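Local atomic coordinates of pectinesterase inhibitor (Actinidia chinensis, PDB entry 1XG2), a protein that inhibits pectin methylesterase, the enzyme with which it is complexed in this crystal, and may take part in regulating fruit ripening. Residues S7-K12 with C140-V145; Q21-D26 with K35-F40; D43-S48 with L134-L139. All blocks are in the same frame, centred on the assembly; numbering follows the deposited sequence.

Contact 1 (S7-K12 with C140-V145); sequences SEICPK and CDIVLV
The backbones of 7-12 and 140-145 come nearest at Ile-9 and Val-145, whose CA atoms lie 6.2 Å apart, where the short helix 4-9 and the 3-10 segment 10-12 that follows meet the long helix 127-149. Val-145 points toward this bend and straddles it with its two methyls. CG1, anti to its own backbone N (chi1 166°), rests 3.7 Å from Ile-9 O, while CG2 lies 3.7 Å from Lys-12 O, so one branched side chain touches both ends of the turn. That turn is closed from within by Lys-12 N bonding to Ile-9 O. On its inner side CG2 of Ile-9 sits 4.0 Å from CG2 of Ile-142, the two side chains crossing at about a right angle, and equally far from CG1 of Val-145. This is the N-terminal helical extension of the PMEI family laid against the last helix of the four-helix bundle; Cys-10, turned away from the contact, ties the extension to Cys-19 by a disulfide. With an alanine in place of Val-145 both methyls go, which is likely to open a gap under the turn and leave Ile-9 and the CB of Lys-12 without their shared apolar neighbour. Beyond that CB, which is 3.9 Å from Val-145 CG1, the end of the lysine chain leads away and bends (chi4 77°), bringing NZ back to its own segment: it bonds Glu-8 O at 2.7 Å, in the carbonyl plane on a lone pair. Asp-141 lies at the margin near Lys-12, its OD2 accepting from Arg-14 N. Asn-190 of the pectinesterase chain packs on Val-145.

Contact 2 (Q21-D26 with K35-F40); sequences QALESD and KGLGQF
Phe-40 slots its ring against segment 21-26, between Ala-22, Ser-25 and Asp-26; the chi1 of -177°, CG anti to the backbone N, carries the ring out from helix 34-60 toward them. Packing is close around the far end of that ring. Asp-26 lies over one face: its CB stands 3.9 Å from the ring centroid, 20° off the normal, a CH-pi contact displaced toward the rim near CZ and CE1. The aspartate then runs back over the ring in the opposite sense to the phenylalanine, its carboxylate nearly parallel to the aromatic plane, 14° apart, with OD2 3.9 Å from Phe-40 CD1. Other partners fix that carboxylate: OD2 forms a salt bridge with Lys-32 and OD1 accepts from Arg-28 N. At the ring edge, Ala-22 O approaches CE2 to 3.2 Å and Ser-25 OG lies in the ring plane, 3.5 Å from CZ. These two oxygens are themselves joined, because Ser-25 OG donates to Ala-22 O over 2.6 Å; the same carbonyl also accepts from Ser-25 N, so two bonds from one residue grip it. Ser-25 is exposed and marks the solvent side of the contact. The leucine side is apolar and more loosely fitted. Leu-23 CD2 is 4.4 Å from Leu-37 CD2 and just as far from Phe-40 CD2, and the nearest CA atoms, those of Leu-23 and Leu-37, stand 7.5 Å apart. Helix 4-9 completes this layer: Ile-6 packs on Leu-23, while Leu-5 packs on Leu-37. Farther round helix 34-60, Gln-39 touches Leu-93 and Thr-94 of helix 66-95.

Contact 3 (D43-S48 with L134-L139); sequences DIAQAS and LKLEDL
Two helices of the four-helix bundle run side by side here, 34-60 and 127-149; over these segments their axes are nearly antiparallel, at 164°, and approach to 9.2 Å. The small side chain of Ala-45 probably helps the helices come this close: its CA lies 5.3 Å from that of Leu-139, and the CB atoms of the same two residues are 4.0 Å apart. Leu-139 points toward the other helix and presses its forked end between Ile-44 and Ser-48. CD1 meets Ser-48 CB at 3.6 Å, and both methyls lie 3.8 Å from CG2 of Ile-44, whose side chain crosses that of the leucine at about a right angle. From the bundle interior, Leu-136 brings CD1 to 3.5 Å from Ala-45 O. The edge near Lys-135 is polar. Ser-48 OG, anti to its backbone N (chi1 -178°), lies against the lysine CD, and a water links OG, 2.7 Å away, to Lys-135 NZ, from which it accepts. The other bundle helices close the interior side: Leu-86 of helix 66-95 packs on Ala-45, Tyr-79 of that helix and Ala-112 of helix 98-118 on Leu-136. Leu-18 of helix 16-24 touches Leu-139.

How the contacts relate
Contacts 1 and 2 share one apolar layer, their centres 11 Å apart: Ile-9 CD1 meets Leu-37 CD1 at 3.7 Å, and Cys-10 SG lies 3.8 Å from Leu-23 CD1. The N-terminal helices 4-9 and 16-24 also touch each other, through Ile-9 CG2 and Leu-23 CD1 at 4.3 Å. Contact 3 lies only about 3 Å from the centre of the chain and continues both long helices inward, following contact 2 along helix 34-60 and preceding contact 1 along helix 127-149, its centre about 12 Å from that of contact 2 and 13 Å from that of contact 1. Of the three, contact 1 alone is touched by the pectinesterase chain, where Leu-144 and Val-145 pack on it.

Contact 1 (S7-K12 with C140-V145)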
loop_
_atom_site.group_PDB
_atom_site.type_symbol
_atom_site.label_atom_id
_atom_site.label_comp_id
_atom_site.label_asym_id
_atom_site.label_seq_id
_atom_site.Cartn_x
_atom_site.Cartn_y
_atom_site.Cartn_z
ATOM N N SER B 7 -5.796 -19.515 24.510
ATOM C CA SER B 7 -4.508 -19.210 25.132
ATOM C C SER B 7 -3.380 -18.977 24.128
ATOM O O SER B 7 -2.369 -18.366 24.470
ATOM C CB SER B 7 -4.103 -20.305 26.129
ATOM O OG SER B 7 -3.686 -21.457 25.416
ATOM N N GLU B 8 -3.552 -19.454 22.899
ATOM C CA GLU B 8 -2.601 -19.161 21.827
ATOM C C GLU B 8 -2.918 -17.909 21.033
ATOM O O GLU B 8 -2.038 -17.365 20.360
ATOM C CB GLU B 8 -2.540 -20.328 20.848
ATOM C CG GLU B 8 -2.077 -21.626 21.474
ATOM C CD GLU B 8 -1.893 -22.702 20.423
ATOM O OE1 GLU B 8 -2.396 -23.813 20.620
ATOM O OE2 GLU B 8 -1.257 -22.404 19.395
ATOM N N ILE B 9 -4.175 -17.477 21.071
ATOM C CA ILE B 9 -4.625 -16.356 20.253
ATOM C C ILE B 9 -4.520 -15.047 21.009
ATOM O O ILE B 9 -3.781 -14.154 20.615
ATOM C CB ILE B 9 -6.076 -16.584 19.775
ATOM C CG1 ILE B 9 -6.151 -17.806 18.857
ATOM C CG2 ILE B 9 -6.578 -15.375 19.001
ATOM C CD1 ILE B 9 -7.582 -18.315 18.650
ATOM N N CYS B 10 -5.256 -14.937 22.111
ATOM C CA CYS B 10 -5.402 -13.652 22.778
ATOM C C CYS B 10 -4.080 -12.994 23.215
ATOM O O CYS B 10 -3.900 -11.810 22.969
ATOM C CB CYS B 10 -6.431 -13.745 23.914
ATOM S SG CYS B 10 -8.063 -13.967 23.178
ATOM N N PRO B 11 -3.155 -13.727 23.828
ATOM C CA PRO B 11 -1.847 -13.137 24.201
ATOM C C PRO B 11 -1.011 -12.551 23.049
ATOM O O PRO B 11 -0.177 -11.686 23.303
ATOM C CB PRO B 11 -1.092 -14.303 24.842
ATOM C CG PRO B 11 -2.139 -15.266 25.245
ATOM C CD PRO B 11 -3.277 -15.129 24.266
ATOM N N LYS B 12 -1.237 -13.014 21.822
ATOM C CA LYS B 12 -0.530 -12.505 20.642
ATOM C C LYS B 12 -1.189 -11.277 20.012
ATOM O O LYS B 12 -0.623 -10.689 19.090
ATOM C CB LYS B 12 -0.411 -13.606 19.579
ATOM C CG LYS B 12 0.600 -14.693 19.892
ATOM C CD LYS B 12 0.515 -15.827 18.859
ATOM C CE LYS B 12 1.310 -17.053 19.287
ATOM N NZ LYS B 12 0.617 -17.869 20.333
ATOM N N CYS B 140 -9.426 -6.865 14.131
ATOM C CA CYS B 140 -8.770 -7.395 12.933
ATOM C C CYS B 140 -7.496 -8.139 13.322
ATOM O O CYS B 140 -7.094 -9.108 12.667
ATOM C CB CYS B 140 -8.458 -6.280 11.951
ATOM S SG CYS B 140 -9.879 -5.687 10.997
ATOM N N ASP B 141 -6.864 -7.697 14.401
ATOM C CA ASP B 141 -5.670 -8.366 14.893
ATOM C C ASP B 141 -5.970 -9.796 15.379
ATOM O O ASP B 141 -5.135 -10.683 15.236
ATOM C CB ASP B 141 -5.019 -7.547 15.990
ATOM C CG ASP B 141 -3.568 -7.879 16.169
ATOM O OD1 ASP B 141 -2.859 -8.116 15.162
ATOM O OD2 ASP B 141 -3.038 -7.902 17.279
ATOM N N ILE B 142 -7.163 -10.032 15.922
ATOM C CA ILE B 142 -7.562 -11.388 16.281
ATOM C C ILE B 142 -7.549 -12.252 15.016
ATOM O O ILE B 142 -7.047 -13.365 15.008
ATOM C CB ILE B 142 -8.957 -11.442 16.966
ATOM C CG1 ILE B 142 -9.002 -10.585 18.232
ATOM C CG2 ILE B 142 -9.271 -12.864 17.391
ATOM C CD1 ILE B 142 -10.405 -10.318 18.727
ATOM N N VAL B 143 -8.099 -11.713 13.939
ATOM C CA VAL B 143 -8.147 -12.435 12.684
ATOM C C VAL B 143 -6.748 -12.696 12.162
ATOM O O VAL B 143 -6.461 -13.787 11.704
ATOM C CB VAL B 143 -8.948 -11.669 11.611
ATOM C CG1 VAL B 143 -8.963 -12.448 10.305
ATOM C CG2 VAL B 143 -10.360 -11.412 12.095
ATOM N N LEU B 144 -5.879 -11.699 12.242
ATOM C CA LEU B 144 -4.506 -11.851 11.769
ATOM C C LEU B 144 -3.776 -12.950 12.547
ATOM O O LEU B 144 -3.073 -13.765 11.966
ATOM C CB LEU B 144 -3.745 -10.523 11.887
ATOM C CG LEU B 144 -4.203 -9.417 10.936
ATOM C CD1 LEU B 144 -3.620 -8.064 11.320
ATOM C CD2 LEU B 144 -3.792 -9.759 9.493
ATOM N N VAL B 145 -3.958 -12.982 13.867
ATOM C CA VAL B 145 -3.271 -13.969 14.695
ATOM C C VAL B 145 -3.740 -15.377 14.311
ATOM O O VAL B 145 -2.939 -16.303 14.153
ATOM C CB VAL B 145 -3.491 -13.694 16.191
ATOM C CG1 VAL B 145 -3.065 -14.914 17.049
ATOM C CG2 VAL B 145 -2.715 -12.472 16.606
#

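Contact 2 (Q21-D26 with K35-F40)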
loop_
_atom_site.group_PDB
_atom_site.type_symbol
_atom_site.label_atom_id
_atom_site.label_comp_id
_atom_site.label_asym_id
_atom_site.label_seq_id
_atom_site.Cartn_x
_atom_site.Cartn_y
_atom_site.Cartn_z
ATOM N N GLN B 21 -12.863 -11.108 25.612
ATOM C CA GLN B 21 -14.256 -10.710 25.673
ATOM C C GLN B 21 -14.997 -11.134 24.398
ATOM O O GLN B 21 -16.100 -11.675 24.464
ATOM C CB GLN B 21 -14.312 -9.201 25.882
ATOM C CG GLN B 21 -15.665 -8.575 26.035
ATOM C CD GLN B 21 -15.521 -7.062 26.219
ATOM O OE1 GLN B 21 -16.177 -6.270 25.524
ATOM N NE2 GLN B 21 -14.607 -6.663 27.109
ATOM N N ALA B 22 -14.355 -10.946 23.250
ATOM C CA ALA B 22 -14.960 -11.268 21.963
ATOM C C ALA B 22 -15.139 -12.774 21.788
ATOM O O ALA B 22 -16.210 -13.225 21.401
ATOM C CB ALA B 22 -14.121 -10.694 20.814
ATOM N N LEU B 23 -14.095 -13.549 22.069
ATOM C CA LEU B 23 -14.150 -14.996 21.917
ATOM C C LEU B 23 -15.083 -15.651 22.954
ATOM O O LEU B 23 -15.789 -16.605 22.645
ATOM C CB LEU B 23 -12.725 -15.595 21.974
ATOM C CG LEU B 23 -11.812 -15.182 20.797
ATOM C CD1 LEU B 23 -10.414 -15.860 20.816
ATOM C CD2 LEU B 23 -12.483 -15.435 19.465
ATOM N N GLU B 24 -15.114 -15.111 24.167
ATOM C CA GLU B 24 -16.002 -15.626 25.218
ATOM C C GLU B 24 -17.471 -15.277 24.952
ATOM O O GLU B 24 -18.359 -15.838 25.595
ATOM C CB GLU B 24 -15.591 -15.099 26.600
ATOM C CG GLU B 24 -14.574 -15.968 27.336
ATOM C CD GLU B 24 -14.278 -15.450 28.740
ATOM O OE1 GLU B 24 -14.621 -14.273 29.035
ATOM O OE2 GLU B 24 -13.689 -16.211 29.545
ATOM N N SER B 25 -17.740 -14.363 24.016
ATOM C CA SER B 25 -19.118 -14.009 23.671
ATOM C C SER B 25 -19.786 -15.078 22.787
ATOM O O SER B 25 -20.978 -15.007 22.523
ATOM C CB SER B 25 -19.182 -12.626 23.010
ATOM O OG SER B 25 -18.756 -12.671 21.660
ATOM N N ASP B 26 -19.000 -16.052 22.325
ATOM C CA ASP B 26 -19.501 -17.218 21.587
ATOM C C ASP B 26 -20.000 -18.301 22.556
ATOM O O ASP B 26 -19.198 -18.919 23.237
ATOM C CB ASP B 26 -18.374 -17.784 20.711
ATOM C CG ASP B 26 -18.839 -18.894 19.773
ATOM O OD1 ASP B 26 -19.989 -19.357 19.886
ATOM O OD2 ASP B 26 -18.101 -19.367 18.878
ATOM N N LYS B 35 -10.351 -22.692 12.590
ATOM C CA LYS B 35 -11.163 -22.140 11.506
ATOM C C LYS B 35 -12.450 -21.533 12.025
ATOM O O LYS B 35 -12.862 -20.468 11.590
ATOM C CB LYS B 35 -11.501 -23.208 10.453
ATOM C CG LYS B 35 -10.423 -23.414 9.414
ATOM C CD LYS B 35 -10.935 -24.245 8.214
ATOM C CE LYS B 35 -10.102 -24.000 6.940
ATOM N NZ LYS B 35 -10.923 -24.078 5.698
ATOM N N GLY B 36 -13.110 -22.239 12.929
ATOM C CA GLY B 36 -14.324 -21.742 13.548
ATOM C C GLY B 36 -14.125 -20.440 14.313
ATOM O O GLY B 36 -14.944 -19.541 14.199
ATOM N N LEU B 37 -13.039 -20.339 15.079
ATOM C CA LEU B 37 -12.733 -19.105 15.809
ATOM C C LEU B 37 -12.459 -17.995 14.809
ATOM O O LEU B 37 -12.910 -16.876 15.006
ATOM C CB LEU B 37 -11.547 -19.302 16.755
ATOM C CG LEU B 37 -11.801 -20.317 17.873
ATOM C CD1 LEU B 37 -10.518 -20.621 18.619
ATOM C CD2 LEU B 37 -12.874 -19.817 18.827
ATOM N N GLY B 38 -11.776 -18.335 13.708
ATOM C CA GLY B 38 -11.512 -17.411 12.612
ATOM C C GLY B 38 -12.760 -16.796 12.000
ATOM O O GLY B 38 -12.854 -15.580 11.869
ATOM N N GLN B 39 -13.727 -17.632 11.636
ATOM C CA GLN B 39 -14.960 -17.135 11.031
ATOM C C GLN B 39 -15.722 -16.252 12.007
ATOM O O GLN B 39 -16.288 -15.236 11.625
ATOM C CB GLN B 39 -15.860 -18.281 10.553
ATOM C CG GLN B 39 -15.294 -19.124 9.398
ATOM C CD GLN B 39 -15.235 -18.396 8.041
ATOM O OE1 GLN B 39 -15.542 -17.198 7.964
ATOM N NE2 GLN B 39 -14.851 -19.096 6.996
ATOM N N PHE B 40 -15.703 -16.627 13.279
ATOM C CA PHE B 40 -16.408 -15.865 14.297
ATOM C C PHE B 40 -15.769 -14.489 14.423
ATOM O O PHE B 40 -16.462 -13.466 14.491
ATOM C CB PHE B 40 -16.352 -16.605 15.639
ATOM C CG PHE B 40 -17.101 -15.924 16.729
ATOM C CD1 PHE B 40 -18.478 -16.054 16.820
ATOM C CD2 PHE B 40 -16.438 -15.131 17.652
ATOM C CE1 PHE B 40 -19.192 -15.410 17.827
ATOM C CE2 PHE B 40 -17.151 -14.473 18.656
ATOM C CZ PHE B 40 -18.527 -14.625 18.746
#

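Contact 3 (D43-S48 with L134-L139)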
loop_
_atom_site.group_PDB
_atom_site.type_symbol
_atom_site.label_atom_id
_atom_site.label_comp_id
_atom_site.label_asym_id
_atom_site.label_seq_id
_atom_site.Cartn_x
_atom_site.Cartn_y
_atom_site.Cartn_z
ATOM N N ASP B 43 -16.518 -12.179 11.550
ATOM C CA ASP B 43 -17.888 -11.682 11.696
ATOM C C ASP B 43 -17.940 -10.510 12.666
ATOM O O ASP B 43 -18.585 -9.507 12.387
ATOM C CB ASP B 43 -18.826 -12.780 12.197
ATOM C CG ASP B 43 -19.158 -13.818 11.134
ATOM O OD1 ASP B 43 -18.729 -13.689 9.950
ATOM O OD2 ASP B 43 -19.840 -14.823 11.421
ATOM N N ILE B 44 -17.231 -10.639 13.786
ATOM C CA ILE B 44 -17.157 -9.592 14.795
ATOM C C ILE B 44 -16.506 -8.334 14.236
ATOM O O ILE B 44 -17.003 -7.228 14.451
ATOM C CB ILE B 44 -16.351 -10.089 16.029
ATOM C CG1 ILE B 44 -17.118 -11.189 16.775
ATOM C CG2 ILE B 44 -16.051 -8.950 16.965
ATOM C CD1 ILE B 44 -18.280 -10.698 17.579
ATOM N N ALA B 45 -15.386 -8.508 13.529
ATOM C CA ALA B 45 -14.681 -7.381 12.956
ATOM C C ALA B 45 -15.515 -6.667 11.896
ATOM O O ALA B 45 -15.571 -5.441 11.887
ATOM C CB ALA B 45 -13.354 -7.819 12.382
ATOM N N GLN B 46 -16.167 -7.424 11.011
ATOM C CA GLN B 46 -16.998 -6.817 9.977
ATOM C C GLN B 46 -18.199 -6.045 10.544
ATOM O O GLN B 46 -18.544 -4.963 10.058
ATOM C CB GLN B 46 -17.509 -7.854 8.972
ATOM C CG GLN B 46 -17.981 -7.170 7.676
ATOM C CD GLN B 46 -18.461 -8.133 6.614
ATOM O OE1 GLN B 46 -18.169 -7.950 5.424
ATOM N NE2 GLN B 46 -19.201 -9.147 7.027
ATOM N N ALA B 47 -18.828 -6.601 11.572
ATOM C CA ALA B 47 -19.953 -5.935 12.239
ATOM C C ALA B 47 -19.533 -4.599 12.865
ATOM O O ALA B 47 -20.292 -3.619 12.839
ATOM C CB ALA B 47 -20.568 -6.868 13.297
ATOM N N SER B 48 -18.333 -4.564 13.439
ATOM C CA SER B 48 -17.790 -3.332 14.001
ATOM C C SER B 48 -17.550 -2.305 12.897
ATOM O O SER B 48 -17.947 -1.144 13.026
ATOM C CB SER B 48 -16.485 -3.609 14.752
ATOM O OG SER B 48 -15.985 -2.424 15.343
ATOM N N LEU B 134 -9.580 2.144 16.806
ATOM C CA LEU B 134 -8.735 1.272 17.622
ATOM C C LEU B 134 -9.411 -0.064 17.831
ATOM O O LEU B 134 -8.736 -1.108 17.910
ATOM C CB LEU B 134 -8.402 1.889 18.984
ATOM C CG LEU B 134 -7.496 3.113 19.006
ATOM C CD1 LEU B 134 -7.198 3.487 20.457
ATOM C CD2 LEU B 134 -6.211 2.878 18.229
ATOM N N LYS B 135 -10.737 -0.043 17.902
ATOM C CA LYS B 135 -11.494 -1.271 18.060
ATOM C C LYS B 135 -11.412 -2.150 16.803
ATOM O O LYS B 135 -11.222 -3.349 16.901
ATOM C CB LYS B 135 -12.950 -0.975 18.399
ATOM C CG LYS B 135 -13.721 -2.199 18.823
ATOM C CD LYS B 135 -15.198 -1.911 18.929
ATOM C CE LYS B 135 -15.836 -2.504 20.192
ATOM N NZ LYS B 135 -17.239 -2.961 19.877
ATOM N N LEU B 136 -11.556 -1.557 15.627
ATOM C CA LEU B 136 -11.458 -2.349 14.412
ATOM C C LEU B 136 -10.066 -2.941 14.315
ATOM O O LEU B 136 -9.908 -4.076 13.897
ATOM C CB LEU B 136 -11.730 -1.511 13.173
ATOM C CG LEU B 136 -11.694 -2.319 11.874
ATOM C CD1 LEU B 136 -12.666 -3.476 11.947
ATOM C CD2 LEU B 136 -12.001 -1.409 10.675
ATOM N N GLU B 137 -9.063 -2.153 14.684
ATOM C CA GLU B 137 -7.677 -2.606 14.640
ATOM C C GLU B 137 -7.492 -3.807 15.566
ATOM O O GLU B 137 -6.930 -4.829 15.164
ATOM C CB GLU B 137 -6.723 -1.474 15.022
ATOM C CG GLU B 137 -6.526 -0.422 13.941
ATOM C CD GLU B 137 -5.618 0.711 14.382
ATOM O OE1 GLU B 137 -5.270 0.778 15.579
ATOM O OE2 GLU B 137 -5.253 1.541 13.531
ATOM N N ASP B 138 -8.012 -3.704 16.786
ATOM C CA ASP B 138 -7.896 -4.779 17.779
ATOM C C ASP B 138 -8.614 -6.047 17.303
ATOM O O ASP B 138 -8.117 -7.169 17.472
ATOM C CB ASP B 138 -8.439 -4.313 19.140
ATOM C CG ASP B 138 -7.607 -3.197 19.758
ATOM O OD1 ASP B 138 -8.074 -2.515 20.715
ATOM O OD2 ASP B 138 -6.464 -2.920 19.355
ATOM N N LEU B 139 -9.787 -5.871 16.705
ATOM C CA LEU B 139 -10.587 -6.991 16.247
ATOM C C LEU B 139 -9.958 -7.671 15.046
ATOM O O LEU B 139 -9.965 -8.898 14.956
ATOM C CB LEU B 139 -12.003 -6.535 15.891
ATOM C CG LEU B 139 -12.806 -6.102 17.118
ATOM C CD1 LEU B 139 -14.189 -5.595 16.720
ATOM C CD2 LEU B 139 -12.880 -7.227 18.133
HETATM O O HOH W 1 -17.888 -1.604 17.085
#